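Local structure of uncharacterized protein (Bacteroides ovatus, 5CAG) at residues L12-W26 and L55-G67. The protein is a putative anchoring subunit of a fimbrium, a predicted outer-membrane lipoprotein of the FimB/Mfa2 family that probably fixes the pilus to the bacterial surface. Numbering follows the deposited sequence.
Sequences LDDYPVSGVDIKLDW and LSVRGGEMKVPPG. With SO4 (sulfate ion), chain C.
The indole of Trp26 bonds a turn carbonyl of segment 55-67: its NE1 donates to Val57 O at 2.7 Å, with the oxygen at the ring edge, close to the indole plane. The same valine also meets the ring from one face, where CG2 lies 3.3 Å above the plane, displaced toward the rim. With chi1 at 80° CG1 of Val57 sits between the backbone N and the carbonyl carbon, which leaves CG2 anti to the N and turned to the indole, while Tyr118 packs edge-to-face with Trp26. Val57 belongs to the type I turn Ser56–Gly59, closed by a hydrogen bond from Gly59 N to Ser56 O. Leu24 lays CD1 beside Val57 O, and its backbone N donates to Arg58 O at 3.0 Å.

From there strands 20-25 and 59-62 run antiparallel, their axes approaching to 4.6 Å. Val20 and Met62 form a hydrogen-bonded pair, the bond from Val20 N to Met62 O being nearly straight (177°); Ile22 pairs likewise with Gly60, although its return bond is weak. Strand 20-25 is hydrogen-bonded at one edge to 59-62 and at the other, in parallel, to 134-154, in the N-terminal domain, whose sequence family belongs to the transthyretin clan, consistent with a transthyretin-like beta fold. Val20, Ile22 and Met62 share the inner face: the selenomethionine, extended to its SE and then bent, brings CE within 3.7 Å of Ile22 CD1, and touches Val39 and Phe41 of strand 36-43. On the other face the carboxylates of Asp21 and Glu61 sit close together, which probably costs some electrostatic energy.

Beyond the strands, the two methyls of Val17 rest on segment 55-67, CG2 against Lys63 CB at 3.8 Å and CG1 against Pro65. A sulfate, probably from the crystallisation liquor, accepts weak hydrogen bonds from Lys63 N.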
loop_
_atom_site.group_PDB
_atom_site.type_symbol
_atom_site.label_atom_id
_atom_site.label_comp_id
_atom_site.label_asym_id
_atom_site.label_seq_id
_atom_site.Cartn_x
_atom_site.Cartn_y
_atom_site.Cartn_z
ATOM N N LEU A 12 -20.352 24.350 12.310
ATOM C CA LEU A 12 -19.531 23.522 13.216
ATOM C C LEU A 12 -19.269 24.375 14.473
ATOM O O LEU A 12 -19.011 23.849 15.558
ATOM C CB LEU A 12 -18.210 23.149 12.508
ATOM C CG LEU A 12 -17.249 22.147 13.148
ATOM C CD1 LEU A 12 -17.616 20.730 12.774
ATOM C CD2 LEU A 12 -15.830 22.404 12.678
ATOM N N ASP A 13 -19.353 25.725 14.273
ATOM C CA ASP A 13 -19.215 26.838 15.228
ATOM C C ASP A 13 -20.611 27.360 15.655
ATOM O O ASP A 13 -20.760 27.826 16.788
ATOM C CB ASP A 13 -18.384 28.002 14.612
ATOM C CG ASP A 13 -17.113 27.613 13.862
ATOM O OD1 ASP A 13 -16.207 27.017 14.491
ATOM O OD2 ASP A 13 -17.002 27.957 12.664
ATOM N N ASP A 14 -21.619 27.295 14.733
ATOM C CA ASP A 14 -23.019 27.723 14.940
ATOM C C ASP A 14 -23.848 26.603 15.606
ATOM O O ASP A 14 -24.688 26.885 16.466
ATOM C CB ASP A 14 -23.688 28.146 13.606
ATOM C CG ASP A 14 -22.939 29.146 12.727
ATOM O OD1 ASP A 14 -22.156 29.955 13.276
ATOM O OD2 ASP A 14 -23.180 29.153 11.499
ATOM N N TYR A 15 -23.613 25.340 15.186
ATOM C CA TYR A 15 -24.255 24.139 15.724
ATOM C C TYR A 15 -23.394 23.540 16.859
ATOM O O TYR A 15 -22.162 23.551 16.728
ATOM C CB TYR A 15 -24.476 23.101 14.614
ATOM N N PRO A 16 -24.011 23.009 17.961
ATOM C CA PRO A 16 -23.206 22.446 19.075
ATOM C C PRO A 16 -22.312 21.252 18.688
ATOM O O PRO A 16 -22.730 20.385 17.910
ATOM C CB PRO A 16 -24.262 22.021 20.110
ATOM C CG PRO A 16 -25.541 21.924 19.356
ATOM C CD PRO A 16 -25.458 22.953 18.267
ATOM N N VAL A 17 -21.074 21.215 19.237
ATOM C CA VAL A 17 -20.103 20.155 18.952
ATOM C C VAL A 17 -19.470 19.586 20.214
ATOM O O VAL A 17 -18.767 20.284 20.954
ATOM C CB VAL A 17 -18.991 20.564 17.947
ATOM C CG1 VAL A 17 -19.477 20.449 16.509
ATOM C CG2 VAL A 17 -18.426 21.958 18.238
ATOM N N SER A 18 -19.704 18.290 20.431
ATOM C CA SER A 18 -19.080 17.547 21.514
ATOM C C SER A 18 -17.763 17.039 20.941
ATOM O O SER A 18 -17.759 16.058 20.199
ATOM C CB SER A 18 -19.990 16.420 22.020
ATOM O OG SER A 18 -20.337 15.463 21.030
ATOM N N GLY A 19 -16.685 17.784 21.184
ATOM C CA GLY A 19 -15.360 17.459 20.667
ATOM C C GLY A 19 -14.827 16.097 21.077
ATOM O O GLY A 19 -15.244 15.529 22.097
ATOM N N VAL A 20 -13.917 15.545 20.259
ATOM C CA VAL A 20 -13.271 14.266 20.544
ATOM C C VAL A 20 -11.768 14.504 20.736
ATOM O O VAL A 20 -11.248 15.537 20.313
ATOM C CB VAL A 20 -13.557 13.136 19.520
ATOM C CG1 VAL A 20 -15.031 12.764 19.494
ATOM C CG2 VAL A 20 -13.054 13.484 18.130
ATOM N N ASP A 21 -11.094 13.573 21.421
ATOM C CA ASP A 21 -9.667 13.643 21.676
ATOM C C ASP A 21 -9.053 12.304 21.299
ATOM O O ASP A 21 -9.222 11.297 22.001
ATOM C CB ASP A 21 -9.374 14.038 23.136
ATOM C CG ASP A 21 -7.924 14.383 23.475
ATOM O OD1 ASP A 21 -7.025 14.146 22.620
ATOM O OD2 ASP A 21 -7.676 14.831 24.613
ATOM N N ILE A 22 -8.355 12.299 20.159
ATOM C CA ILE A 22 -7.699 11.114 19.631
ATOM C C ILE A 22 -6.262 11.062 20.133
ATOM O O ILE A 22 -5.526 12.042 20.026
ATOM C CB ILE A 22 -7.790 11.109 18.080
ATOM C CG1 ILE A 22 -9.246 10.895 17.624
ATOM C CG2 ILE A 22 -6.856 10.072 17.441
ATOM C CD1 ILE A 22 -9.655 11.742 16.435
ATOM N N LYS A 23 -5.890 9.922 20.727
ATOM C CA LYS A 23 -4.519 9.611 21.125
ATOM C C LYS A 23 -4.060 8.451 20.254
ATOM O O LYS A 23 -4.788 7.467 20.116
ATOM C CB LYS A 23 -4.376 9.298 22.622
ATOM C CG LYS A 23 -2.912 9.147 23.066
ATOM C CD LYS A 23 -2.772 8.288 24.332
ATOM C CE LYS A 23 -1.394 7.683 24.513
ATOM N NZ LYS A 23 -1.033 7.530 25.955
ATOM N N LEU A 24 -2.897 8.589 19.620
ATOM C CA LEU A 24 -2.363 7.549 18.747
ATOM C C LEU A 24 -1.141 6.922 19.355
ATOM O O LEU A 24 -0.245 7.627 19.813
ATOM C CB LEU A 24 -2.028 8.077 17.339
ATOM C CG LEU A 24 -3.182 8.650 16.520
ATOM C CD1 LEU A 24 -2.673 9.354 15.312
ATOM C CD2 LEU A 24 -4.129 7.586 16.086
ATOM N N ASP A 25 -1.124 5.594 19.400
ATOM C CA ASP A 25 0.006 4.823 19.879
ATOM C C ASP A 25 0.676 4.234 18.671
ATOM O O ASP A 25 -0.004 3.856 17.688
ATOM C CB ASP A 25 -0.415 3.740 20.887
ATOM C CG ASP A 25 0.748 3.100 21.638
ATOM O OD1 ASP A 25 1.858 3.699 21.646
ATOM O OD2 ASP A 25 0.545 2.014 22.242
ATOM N N TRP A 26 2.013 4.252 18.692
ATOM C CA TRP A 26 2.780 3.746 17.564
ATOM C C TRP A 26 3.717 2.673 18.018
ATOM O O TRP A 26 4.574 2.249 17.238
ATOM C CB TRP A 26 3.547 4.870 16.847
ATOM C CG TRP A 26 2.666 5.868 16.151
ATOM C CD1 TRP A 26 2.123 6.999 16.691
ATOM C CD2 TRP A 26 2.223 5.817 14.789
ATOM N NE1 TRP A 26 1.334 7.635 15.761
ATOM C CE2 TRP A 26 1.391 6.941 14.577
ATOM C CE3 TRP A 26 2.472 4.947 13.713
ATOM C CZ2 TRP A 26 0.778 7.195 13.343
ATOM C CZ3 TRP A 26 1.854 5.191 12.495
ATOM C CH2 TRP A 26 0.997 6.286 12.328
ATOM N N LEU A 55 -3.870 15.973 11.764
ATOM C CA LEU A 55 -3.448 15.902 13.163
ATOM C C LEU A 55 -1.993 15.561 13.346
ATOM O O LEU A 55 -1.372 14.990 12.444
ATOM C CB LEU A 55 -4.261 14.809 13.865
ATOM C CG LEU A 55 -5.608 15.171 14.426
ATOM C CD1 LEU A 55 -6.132 14.025 15.241
ATOM C CD2 LEU A 55 -5.532 16.423 15.302
ATOM N N SER A 56 -1.475 15.827 14.568
ATOM C CA SER A 56 -0.114 15.480 14.992
ATOM C C SER A 56 0.041 13.965 14.948
ATOM O O SER A 56 -0.960 13.252 15.107
ATOM C CB SER A 56 0.148 16.003 16.408
ATOM O OG SER A 56 1.334 15.488 16.999
ATOM N N VAL A 57 1.268 13.457 14.781
ATOM C CA VAL A 57 1.448 12.010 14.749
ATOM C C VAL A 57 0.875 11.348 16.040
ATOM O O VAL A 57 0.427 10.205 15.978
ATOM C CB VAL A 57 2.915 11.638 14.493
ATOM C CG1 VAL A 57 3.747 11.728 15.764
ATOM C CG2 VAL A 57 3.028 10.269 13.861
ATOM N N ARG A 58 0.813 12.092 17.163
ATOM C CA ARG A 58 0.312 11.611 18.463
ATOM C C ARG A 58 -1.213 11.788 18.612
ATOM O O ARG A 58 -1.796 11.352 19.603
ATOM C CB ARG A 58 1.028 12.343 19.623
ATOM C CG ARG A 58 2.559 12.481 19.509
ATOM C CD ARG A 58 3.340 11.212 19.849
ATOM N NE ARG A 58 4.785 11.470 19.899
ATOM C CZ ARG A 58 5.726 10.529 19.898
ATOM N NH1 ARG A 58 5.392 9.243 19.841
ATOM N NH2 ARG A 58 7.009 10.865 19.940
ATOM N N GLY A 59 -1.835 12.421 17.632
ATOM C CA GLY A 59 -3.268 12.691 17.635
ATOM C C GLY A 59 -3.565 14.111 18.064
ATOM O O GLY A 59 -2.710 14.992 17.927
ATOM N N GLY A 60 -4.771 14.326 18.579
ATOM C CA GLY A 60 -5.206 15.627 19.071
ATOM C C GLY A 60 -6.705 15.823 19.161
ATOM O O GLY A 60 -7.480 14.908 18.866
ATOM N N GLU A 61 -7.115 17.031 19.585
ATOM C CA GLU A 61 -8.516 17.432 19.697
ATOM C C GLU A 61 -9.102 17.704 18.307
ATOM O O GLU A 61 -8.401 18.194 17.419
ATOM C CB GLU A 61 -8.653 18.673 20.584
ATOM C CG GLU A 61 -8.370 18.413 22.053
ATOM C CD GLU A 61 -9.514 18.743 22.991
ATOM O OE1 GLU A 61 -10.429 19.499 22.584
ATOM O OE2 GLU A 61 -9.497 18.236 24.137
HETATM N N MSE A 62 -10.395 17.402 18.134
HETATM C CA MSE A 62 -11.136 17.531 16.876
HETATM C C MSE A 62 -12.632 17.658 17.180
HETATM O O MSE A 62 -13.168 16.820 17.894
HETATM C CB MSE A 62 -10.853 16.274 16.051
HETATM C CG MSE A 62 -11.346 16.334 14.635
HETATM SE SE MSE A 62 -11.048 14.621 13.785
HETATM C CE MSE A 62 -9.213 14.549 13.997
ATOM N N LYS A 63 -13.310 18.688 16.676
ATOM C CA LYS A 63 -14.721 18.843 17.046
ATOM C C LYS A 63 -15.648 18.192 16.025
ATOM O O LYS A 63 -15.885 18.710 14.937
ATOM C CB LYS A 63 -15.097 20.311 17.330
ATOM C CG LYS A 63 -14.599 20.769 18.705
ATOM C CD LYS A 63 -14.592 22.281 18.848
ATOM C CE LYS A 63 -13.979 22.745 20.150
ATOM N NZ LYS A 63 -14.074 24.225 20.316
ATOM N N VAL A 64 -16.147 17.025 16.410
ATOM C CA VAL A 64 -17.068 16.190 15.659
ATOM C C VAL A 64 -18.469 16.399 16.243
ATOM O O VAL A 64 -18.653 16.238 17.456
ATOM C CB VAL A 64 -16.619 14.695 15.719
ATOM C CG1 VAL A 64 -17.650 13.759 15.105
ATOM C CG2 VAL A 64 -15.271 14.501 15.042
ATOM N N PRO A 65 -19.483 16.745 15.424
ATOM C CA PRO A 65 -20.850 16.854 15.980
ATOM C C PRO A 65 -21.428 15.453 16.241
ATOM O O PRO A 65 -20.934 14.499 15.638
ATOM C CB PRO A 65 -21.620 17.607 14.898
ATOM C CG PRO A 65 -20.880 17.320 13.624
ATOM C CD PRO A 65 -19.458 16.960 13.961
ATOM N N PRO A 66 -22.441 15.251 17.113
ATOM C CA PRO A 66 -22.927 13.872 17.337
ATOM C C PRO A 66 -23.583 13.246 16.091
ATOM O O PRO A 66 -24.055 13.957 15.191
ATOM C CB PRO A 66 -23.918 14.025 18.498
ATOM C CG PRO A 66 -23.558 15.338 19.139
ATOM C CD PRO A 66 -23.146 16.207 17.985
ATOM N N GLY A 67 -23.542 11.918 16.032
ATOM C CA GLY A 67 -24.097 11.135 14.933
ATOM C C GLY A 67 -23.337 9.856 14.643
ATOM O O GLY A 67 -22.300 9.586 15.262
HETATM S S SO4 C . -11.520 21.806 14.908
HETATM O O1 SO4 C . -12.320 23.016 14.691
HETATM O O2 SO4 C . -10.153 22.050 14.435
HETATM O O3 SO4 C . -11.468 21.496 16.339
HETATM O O4 SO4 C . -12.139 20.685 14.170
#